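Local coordinates for beta-lactamase-related domain-containing protein (Bacteroides dorei DSM 17855, PDB 5TGF) that is not characterised but probably acts as a serine hydrolase of the beta-lactamase and penicillin-binding protein family, at residues Y55-G60 with P287-A292; G60-A65 with L267-E272; T205-Y210 with Y303-A308. All coordinates share one frame; numbering follows the deposited sequence.

How the contacts relate
The three contacts meet around the start of helix 60-74. Contacts 1 and 2 share Gly60, and their centres lie about 11 Å apart. Pro287 of contact 1 also packs on the Trp270 ring of contact 2, with CD 3.4 Å from CD1. Contact 3 is centred about 10 Å from contact 1 and about 15 Å from contact 2. Its Tyr210 OH bonds to Ala59 O at 2.7 Å, and its ring touches Val63. Contact 1 carries Ser58 and contact 2 carries Lys61 of a probable SxxK motif. Glycerol, probably from the crystallisation liquor, is found about 3 Å from the Trp289 side chain and also about 4 Å from that of Lys61; it may mark a pocket.

Contact 1 (Y55-G60 with P287-A292); sequences YVASAG and PGWAGA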
loop_
_atom_site.group_PDB
_atom_site.type_symbol
_atom_site.label_atom_id
_atom_site.label_comp_id
_atom_site.label_asym_id
_atom_site.label_seq_id
_atom_site.Cartn_x
_atom_site.Cartn_y
_atom_site.Cartn_z
ATOM N N TYR A 55 12.551 -5.564 0.425
ATOM C CA TYR A 55 11.836 -4.567 1.243
ATOM C C TYR A 55 11.139 -3.546 0.343
ATOM O O TYR A 55 11.798 -2.817 -0.383
ATOM C CB TYR A 55 12.808 -3.859 2.164
ATOM C CG TYR A 55 13.272 -4.759 3.282
ATOM C CD1 TYR A 55 12.446 -4.994 4.366
ATOM C CD2 TYR A 55 14.502 -5.425 3.214
ATOM C CE1 TYR A 55 12.804 -5.908 5.356
ATOM C CE2 TYR A 55 14.886 -6.325 4.223
ATOM C CZ TYR A 55 14.011 -6.583 5.247
ATOM O OH TYR A 55 14.338 -7.436 6.283
ATOM N N VAL A 56 9.815 -3.578 0.324
ATOM C CA VAL A 56 9.031 -2.827 -0.704
ATOM C C VAL A 56 8.366 -1.561 -0.173
ATOM O O VAL A 56 7.608 -0.857 -0.897
ATOM C CB VAL A 56 7.952 -3.711 -1.348
ATOM C CG1 VAL A 56 8.617 -4.865 -2.091
ATOM C CG2 VAL A 56 6.949 -4.215 -0.334
ATOM N N ALA A 57 8.671 -1.229 1.073
ATOM C CA ALA A 57 8.212 0.038 1.662
ATOM C C ALA A 57 6.703 0.213 1.548
ATOM O O ALA A 57 5.973 -0.700 1.927
ATOM C CB ALA A 57 8.985 1.183 1.037
ATOM N N SER A 58 6.217 1.309 0.962
ATOM C CA SER A 58 4.782 1.595 0.975
ATOM C C SER A 58 3.943 0.653 0.153
ATOM O O SER A 58 2.722 0.710 0.264
ATOM C CB SER A 58 4.489 3.015 0.548
ATOM O OG SER A 58 5.066 3.899 1.477
ATOM N N ALA A 59 4.549 -0.233 -0.634
ATOM C CA ALA A 59 3.745 -1.290 -1.248
ATOM C C ALA A 59 3.009 -2.126 -0.211
ATOM O O ALA A 59 1.934 -2.671 -0.495
ATOM C CB ALA A 59 4.562 -2.146 -2.205
ATOM N N GLY A 60 3.545 -2.175 1.007
ATOM C CA GLY A 60 2.870 -2.850 2.111
ATOM C C GLY A 60 1.639 -2.183 2.701
ATOM O O GLY A 60 0.892 -2.854 3.416
ATOM N N PRO A 287 2.372 2.344 -4.606
ATOM C CA PRO A 287 3.790 2.394 -4.925
ATOM C C PRO A 287 4.646 2.628 -3.695
ATOM O O PRO A 287 4.218 3.308 -2.782
ATOM C CB PRO A 287 3.919 3.593 -5.872
ATOM C CG PRO A 287 2.527 3.966 -6.223
ATOM C CD PRO A 287 1.672 3.545 -5.063
ATOM N N GLY A 288 5.852 2.083 -3.692
ATOM C CA GLY A 288 6.850 2.407 -2.662
ATOM C C GLY A 288 7.919 3.313 -3.235
ATOM O O GLY A 288 8.132 3.315 -4.433
ATOM N N TRP A 289 8.620 4.029 -2.371
ATOM C CA TRP A 289 9.576 5.035 -2.804
ATOM C C TRP A 289 10.709 4.430 -3.651
ATOM O O TRP A 289 11.312 5.137 -4.463
ATOM C CB TRP A 289 10.174 5.805 -1.619
ATOM C CG TRP A 289 11.048 4.963 -0.692
ATOM C CD1 TRP A 289 10.609 4.283 0.409
ATOM C CD2 TRP A 289 12.462 4.746 -0.748
ATOM N NE1 TRP A 289 11.627 3.611 0.993
ATOM C CE2 TRP A 289 12.791 3.900 0.341
ATOM C CE3 TRP A 289 13.479 5.142 -1.617
ATOM C CZ2 TRP A 289 14.086 3.441 0.571
ATOM C CZ3 TRP A 289 14.795 4.704 -1.364
ATOM C CH2 TRP A 289 15.073 3.867 -0.280
ATOM N N ALA A 290 11.051 3.156 -3.384
ATOM C CA ALA A 290 12.220 2.512 -3.973
ATOM C C ALA A 290 11.922 1.706 -5.230
ATOM O O ALA A 290 12.826 1.017 -5.762
ATOM C CB ALA A 290 12.927 1.626 -2.931
ATOM N N GLY A 291 10.707 1.823 -5.754
ATOM C CA GLY A 291 10.381 1.292 -7.068
ATOM C C GLY A 291 9.330 0.196 -7.156
ATOM O O GLY A 291 8.798 -0.044 -8.225
ATOM N N ALA A 292 8.955 -0.407 -6.031
ATOM C CA ALA A 292 7.904 -1.412 -6.040
ATOM C C ALA A 292 6.580 -0.755 -6.484
ATOM O O ALA A 292 6.188 0.308 -5.950
ATOM C CB ALA A 292 7.739 -2.038 -4.659
HETATM O O HOH W 1 9.510 0.473 -2.919
HETATM O O HOH W 2 7.411 4.380 0.210
#
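Pro287 turns its ring away from Tyr55-Gly60 and meets it through its carbonyl, with O 3.4 Å from Ser58 CB. Gly288 comes next. With no side chain in the way, its backbone runs close against the other loop, and its CA is 4.3 Å from Ser58 CA. Gly288 also opens a type I beta turn that ends at Gly291, and its N bonds to Ala292 O. Trp289 CG stands between the backbone N and the carbonyl carbon (chi1 66°). This brings CD1 to 3.6 Å from Ala57 CB, which approaches the ring obliquely. The indole NE1 is held by Gly194 O. At the edge of the indole, in its plane, lies a water that accepts from Trp289 N and also bonds Ser58 OG at 2.7 Å. Ala290 lays its CB over the centre of the Trp289 ring. A second water sits between the turn and Val56. It accepts from Ala292 N and, weakly, from Ala290 N, and donates weakly to Val56 O. Ala292 ends the segment with its methyl 3.7 Å from Val56 CB and 4.0 Å from Ala59 CB. No direct hydrogen bond joins the two loops. Ser58 OG also bonds Tyr147 OH. This network is consistent with the SxxK active site of serine beta-lactamases and penicillin-binding proteins; in those enzymes the serine of the motif is the nucleophile.

Contact 2 (G60-A65 with L267-E272); sequences GKWVAA and LGEWRE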
loop_
_atom_site.group_PDB
_atom_site.type_symbol
_atom_site.label_atom_id
_atom_site.label_comp_id
_atom_site.label_asym_id
_atom_site.label_seq_id
_atom_site.Cartn_x
_atom_site.Cartn_y
_atom_site.Cartn_z
ATOM N N GLY A 60 3.545 -2.175 1.007
ATOM C CA GLY A 60 2.870 -2.850 2.111
ATOM C C GLY A 60 1.639 -2.183 2.701
ATOM O O GLY A 60 0.892 -2.854 3.416
ATOM N N LYS A 61 1.376 -0.903 2.397
ATOM C CA LYS A 61 0.188 -0.236 2.949
ATOM C C LYS A 61 -1.084 -0.953 2.501
ATOM O O LYS A 61 -2.013 -1.102 3.282
ATOM C CB LYS A 61 0.138 1.253 2.588
ATOM C CG LYS A 61 1.093 2.123 3.381
ATOM C CD LYS A 61 0.926 3.613 3.054
ATOM C CE LYS A 61 1.782 4.517 3.930
ATOM N NZ LYS A 61 3.241 4.457 3.667
ATOM N N TRP A 62 -1.097 -1.395 1.252
ATOM C CA TRP A 62 -2.245 -2.112 0.680
ATOM C C TRP A 62 -2.485 -3.402 1.445
ATOM O O TRP A 62 -3.602 -3.720 1.807
ATOM C CB TRP A 62 -1.996 -2.397 -0.798
ATOM C CG TRP A 62 -3.239 -2.654 -1.636
ATOM C CD1 TRP A 62 -4.543 -2.910 -1.203
ATOM C CD2 TRP A 62 -3.288 -2.643 -3.055
ATOM N NE1 TRP A 62 -5.383 -3.025 -2.289
ATOM C CE2 TRP A 62 -4.638 -2.895 -3.434
ATOM C CE3 TRP A 62 -2.326 -2.444 -4.039
ATOM C CZ2 TRP A 62 -5.037 -2.948 -4.767
ATOM C CZ3 TRP A 62 -2.723 -2.445 -5.356
ATOM C CH2 TRP A 62 -4.086 -2.687 -5.711
ATOM N N VAL A 63 -1.422 -4.161 1.638
ATOM C CA VAL A 63 -1.475 -5.428 2.399
ATOM C C VAL A 63 -1.863 -5.183 3.857
ATOM O O VAL A 63 -2.673 -5.908 4.420
ATOM C CB VAL A 63 -0.147 -6.202 2.307
ATOM C CG1 VAL A 63 -0.241 -7.516 3.096
ATOM C CG2 VAL A 63 0.227 -6.440 0.847
ATOM N N ALA A 64 -1.330 -4.138 4.473
ATOM C CA ALA A 64 -1.668 -3.866 5.880
ATOM C C ALA A 64 -3.127 -3.465 6.069
ATOM O O ALA A 64 -3.802 -3.913 7.014
ATOM C CB ALA A 64 -0.739 -2.798 6.430
ATOM N N ALA A 65 -3.655 -2.665 5.145
ATOM C CA ALA A 65 -5.081 -2.352 5.144
ATOM C C ALA A 65 -5.936 -3.636 4.997
ATOM O O ALA A 65 -7.000 -3.754 5.632
ATOM C CB ALA A 65 -5.403 -1.381 4.021
ATOM N N LEU A 267 -8.320 3.058 1.479
ATOM C CA LEU A 267 -7.672 2.539 2.689
ATOM C C LEU A 267 -6.351 1.886 2.334
ATOM O O LEU A 267 -6.299 0.852 1.643
ATOM C CB LEU A 267 -8.566 1.525 3.402
ATOM C CG LEU A 267 -9.981 2.021 3.720
ATOM C CD1 LEU A 267 -10.815 0.887 4.315
ATOM C CD2 LEU A 267 -9.961 3.175 4.702
ATOM N N GLY A 268 -5.262 2.572 2.643
ATOM C CA GLY A 268 -3.914 2.082 2.300
ATOM C C GLY A 268 -3.593 1.888 0.819
ATOM O O GLY A 268 -2.768 1.073 0.493
ATOM N N GLU A 269 -4.260 2.624 -0.065
ATOM C CA GLU A 269 -4.090 2.471 -1.488
ATOM C C GLU A 269 -4.513 3.755 -2.209
ATOM O O GLU A 269 -5.481 4.452 -1.778
ATOM C CB GLU A 269 -4.909 1.284 -1.997
ATOM C CG GLU A 269 -6.423 1.395 -1.761
ATOM C CD GLU A 269 -7.085 0.019 -1.553
ATOM O OE1 GLU A 269 -7.736 -0.508 -2.491
ATOM O OE2 GLU A 269 -6.881 -0.594 -0.455
ATOM N N TRP A 270 -3.808 4.064 -3.294
ATOM C CA TRP A 270 -4.120 5.221 -4.129
ATOM C C TRP A 270 -5.177 4.866 -5.156
ATOM O O TRP A 270 -5.132 3.787 -5.807
ATOM C CB TRP A 270 -2.869 5.734 -4.890
ATOM C CG TRP A 270 -1.728 6.213 -4.019
ATOM C CD1 TRP A 270 -0.671 5.467 -3.545
ATOM C CD2 TRP A 270 -1.500 7.544 -3.566
ATOM N NE1 TRP A 270 0.134 6.242 -2.759
ATOM C CE2 TRP A 270 -0.348 7.522 -2.763
ATOM C CE3 TRP A 270 -2.230 8.746 -3.670
ATOM C CZ2 TRP A 270 0.120 8.653 -2.100
ATOM C CZ3 TRP A 270 -1.730 9.887 -3.026
ATOM C CH2 TRP A 270 -0.586 9.834 -2.263
ATOM N N ARG A 271 -6.112 5.789 -5.317
ATOM C CA ARG A 271 -7.073 5.805 -6.402
ATOM C C ARG A 271 -6.521 6.595 -7.581
ATOM O O ARG A 271 -6.632 7.806 -7.636
ATOM C CB ARG A 271 -8.397 6.371 -5.888
ATOM C CG ARG A 271 -9.032 5.517 -4.781
ATOM C CD ARG A 271 -10.259 6.129 -4.097
ATOM N NE ARG A 271 -11.052 7.031 -4.944
ATOM C CZ ARG A 271 -12.244 6.794 -5.478
ATOM N NH1 ARG A 271 -12.849 5.618 -5.401
ATOM N NH2 ARG A 271 -12.802 7.752 -6.165
ATOM N N GLU A 272 -5.751 5.926 -8.437
ATOM C CA GLU A 272 -4.971 6.628 -9.464
ATOM C C GLU A 272 -5.871 7.133 -10.608
ATOM O O GLU A 272 -5.686 8.245 -11.087
ATOM C CB GLU A 272 -3.889 5.735 -10.069
ATOM C CG GLU A 272 -2.778 5.368 -9.101
ATOM C CD GLU A 272 -1.612 4.659 -9.785
ATOM O OE1 GLU A 272 -1.819 3.995 -10.810
ATOM O OE2 GLU A 272 -0.509 4.697 -9.234
HETATM O O HOH W 3 -8.429 -3.126 -2.306
#
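Glu269 sets its CB over one face of the Trp62 indole, a CH-pi contact. CB is 4.2 Å from the centroid of the five-membered ring and 4° off its normal. The tight part lies beside it, where Gly268 presses its backbone on the first turn of the helix. Gly268 O is 3.1 Å from Trp62 N, but the angle is too poor for a hydrogen bond. Ala65 CB meets Leu267 O at 3.4 Å and packs on Gly268 CA at 4.1 Å. The looser part is the polar rim of the indole. Here the Glu269 carboxylate plane is turned 54° from the ring, and a water in the ring plane bridges them: it accepts from Trp62 NE1 at 3.0 Å and donates to Glu269 OE1 at 2.7 Å. Lys61 touches Gly268 O with its CB, then leads away. A bend at chi4 (71°) ends the chain at NZ, which bonds Gly200 O and Tyr147 OH as well as Ser58 OG. The contact joins the helix with the probable SxxK lysine to the segment leading into outermost strand 270-274 of the six-stranded antiparallel sheet, in a fold consistent with the beta-lactamase family.

Contact 3 (T205-Y210 with Y303-A308); sequences TTLNDY and YGFFIA
Tyr210 and Phe305 stack face to face at the centre of this contact. Their centroids are 4.4 Å apart and their planes are at 24°. The rings are offset, so each overlaps the other toward its rim. Tyr210 CB comes within 3.3 Å of Phe305 CE2 and adds to the overlap. Tyr210 CG stands anti to the backbone N (chi1 -155°), which lays the CG end of its ring over the Phe305 face, while the hydroxyl end leads on beyond it. Leu207 comes in obliquely to the Phe305 ring. Its CD1 is 3.9 Å from Phe305 CD2 and 3.5 Å from Phe305 O. Ile307 reaches out along its extended side chain to place CD1 3.7 Å from Thr206 C. Its other branch, CG2, lies 4.0 Å from Leu207 CB. Thr206 O sits at the edge of the Phe305 ring, near its plane.

The next shell fixes the start of the helix. Thr206 is the N-cap: its OG1 accepts from Asp209 N at 3.0 Å, with an angle of 161°. Thr206 O accepts from Tyr210 N, which ties the stacked residue to the cap. The carboxylate of Asp209 is held by the backbone N of Thr182 and His183 and by Ser184 OG. Tyr210 OH bonds Ala59 O, so both ends of the tyrosine are tied. On the sheet side Phe305 rests on Pro294 of strand 293-297, and Leu207 and Ile307 reach Ala30 of strand 28-35.

No hydrogen bond crosses between the two segments. The join is made by aromatic stacking and aliphatic packing, while polar bonds fix the helix start. Here the first turn of helix 207-218 is joined to strand 302-307 by apolar contacts.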
loop_
_atom_site.group_PDB
_atom_site.type_symbol
_atom_site.label_atom_id
_atom_site.label_comp_id
_atom_site.label_asym_id
_atom_site.label_seq_id
_atom_site.Cartn_x
_atom_site.Cartn_y
_atom_site.Cartn_z
ATOM N N THR A 205 8.705 -8.781 0.933
ATOM C CA THR A 205 7.917 -9.717 0.142
ATOM C C THR A 205 8.650 -10.148 -1.141
ATOM O O THR A 205 9.815 -9.875 -1.327
ATOM C CB THR A 205 6.519 -9.145 -0.143
ATOM O OG1 THR A 205 5.614 -10.181 -0.569
ATOM C CG2 THR A 205 6.554 -8.034 -1.148
ATOM N N THR A 206 7.963 -10.922 -1.962
ATOM C CA THR A 206 8.521 -11.395 -3.233
ATOM C C THR A 206 7.508 -11.108 -4.325
ATOM O O THR A 206 6.326 -10.884 -4.040
ATOM C CB THR A 206 8.793 -12.904 -3.175
ATOM O OG1 THR A 206 7.560 -13.597 -2.959
ATOM C CG2 THR A 206 9.738 -13.265 -2.028
ATOM N N LEU A 207 7.932 -11.233 -5.576
ATOM C CA LEU A 207 7.011 -11.150 -6.690
ATOM C C LEU A 207 5.901 -12.202 -6.570
ATOM O O LEU A 207 4.717 -11.842 -6.688
ATOM C CB LEU A 207 7.729 -11.342 -8.015
ATOM C CG LEU A 207 6.816 -11.352 -9.257
ATOM C CD1 LEU A 207 6.210 -9.966 -9.457
ATOM C CD2 LEU A 207 7.525 -11.837 -10.511
ATOM N N ASN A 208 6.271 -13.464 -6.276
ATOM C CA ASN A 208 5.296 -14.554 -6.244
ATOM C C ASN A 208 4.298 -14.362 -5.111
ATOM O O ASN A 208 3.110 -14.530 -5.322
ATOM C CB ASN A 208 5.987 -15.929 -6.135
ATOM C CG ASN A 208 6.734 -16.310 -7.406
ATOM O OD1 ASN A 208 6.452 -15.787 -8.493
ATOM N ND2 ASN A 208 7.739 -17.186 -7.269
ATOM N N ASP A 209 4.768 -13.936 -3.936
ATOM C CA ASP A 209 3.880 -13.673 -2.818
ATOM C C ASP A 209 2.893 -12.553 -3.132
ATOM O O ASP A 209 1.692 -12.702 -2.909
ATOM C CB ASP A 209 4.661 -13.334 -1.559
ATOM C CG ASP A 209 5.164 -14.563 -0.837
ATOM O OD1 ASP A 209 5.071 -15.706 -1.386
ATOM O OD2 ASP A 209 5.638 -14.367 0.296
ATOM N N TYR A 210 3.380 -11.412 -3.624
ATOM C CA TYR A 210 2.501 -10.254 -3.748
ATOM C C TYR A 210 1.482 -10.434 -4.889
ATOM O O TYR A 210 0.357 -9.948 -4.818
ATOM C CB TYR A 210 3.335 -8.963 -3.971
ATOM C CG TYR A 210 2.647 -7.693 -3.540
ATOM C CD1 TYR A 210 1.636 -7.130 -4.310
ATOM C CD2 TYR A 210 3.038 -7.010 -2.392
ATOM C CE1 TYR A 210 1.043 -5.936 -3.953
ATOM C CE2 TYR A 210 2.396 -5.844 -2.000
ATOM C CZ TYR A 210 1.404 -5.315 -2.775
ATOM O OH TYR A 210 0.744 -4.180 -2.372
ATOM N N TYR A 303 -4.108 -7.221 -13.336
ATOM C CA TYR A 303 -3.287 -6.905 -12.172
ATOM C C TYR A 303 -1.815 -7.215 -12.452
ATOM O O TYR A 303 -1.493 -8.066 -13.286
ATOM C CB TYR A 303 -3.820 -7.558 -10.896
ATOM C CG TYR A 303 -3.835 -9.071 -10.906
ATOM C CD1 TYR A 303 -2.777 -9.779 -10.391
ATOM C CD2 TYR A 303 -4.934 -9.781 -11.380
ATOM C CE1 TYR A 303 -2.752 -11.150 -10.394
ATOM C CE2 TYR A 303 -4.948 -11.176 -11.340
ATOM C CZ TYR A 303 -3.831 -11.844 -10.854
ATOM O OH TYR A 303 -3.748 -13.210 -10.824
ATOM N N GLY A 304 -0.923 -6.399 -11.890
ATOM C CA GLY A 304 0.493 -6.596 -12.034
ATOM C C GLY A 304 1.327 -6.105 -10.859
ATOM O O GLY A 304 0.891 -5.276 -10.019
ATOM N N PHE A 305 2.590 -6.478 -10.889
ATOM C CA PHE A 305 3.501 -6.053 -9.832
ATOM C C PHE A 305 4.891 -6.011 -10.418
ATOM O O PHE A 305 5.352 -7.002 -11.013
ATOM C CB PHE A 305 3.427 -7.005 -8.652
ATOM C CG PHE A 305 4.299 -6.608 -7.480
ATOM C CD1 PHE A 305 4.346 -5.284 -7.050
ATOM C CD2 PHE A 305 4.926 -7.571 -6.713
ATOM C CE1 PHE A 305 5.065 -4.909 -5.930
ATOM C CE2 PHE A 305 5.665 -7.214 -5.602
ATOM C CZ PHE A 305 5.757 -5.879 -5.216
ATOM N N PHE A 306 5.551 -4.864 -10.287
ATOM C CA PHE A 306 6.999 -4.765 -10.512
ATOM C C PHE A 306 7.689 -4.632 -9.153
ATOM O O PHE A 306 7.365 -3.713 -8.341
ATOM C CB PHE A 306 7.318 -3.549 -11.393
ATOM C CG PHE A 306 8.776 -3.219 -11.502
ATOM C CD1 PHE A 306 9.632 -3.984 -12.309
ATOM C CD2 PHE A 306 9.299 -2.106 -10.872
ATOM C CE1 PHE A 306 10.974 -3.631 -12.449
ATOM C CE2 PHE A 306 10.626 -1.771 -10.990
ATOM C CZ PHE A 306 11.477 -2.555 -11.762
ATOM N N ILE A 307 8.656 -5.525 -8.900
ATOM C CA ILE A 307 9.396 -5.522 -7.636
ATOM C C ILE A 307 10.887 -5.263 -7.901
ATOM O O ILE A 307 11.496 -5.812 -8.835
ATOM C CB ILE A 307 9.170 -6.805 -6.823
ATOM C CG1 ILE A 307 9.639 -6.636 -5.384
ATOM C CG2 ILE A 307 9.816 -8.008 -7.491
ATOM C CD1 ILE A 307 9.313 -7.853 -4.510
ATOM N N ALA A 308 11.452 -4.360 -7.104
ATOM C CA ALA A 308 12.797 -3.906 -7.216
ATOM C C ALA A 308 13.072 -2.919 -6.081
ATOM O O ALA A 308 12.135 -2.484 -5.404
ATOM C CB ALA A 308 13.029 -3.234 -8.564
#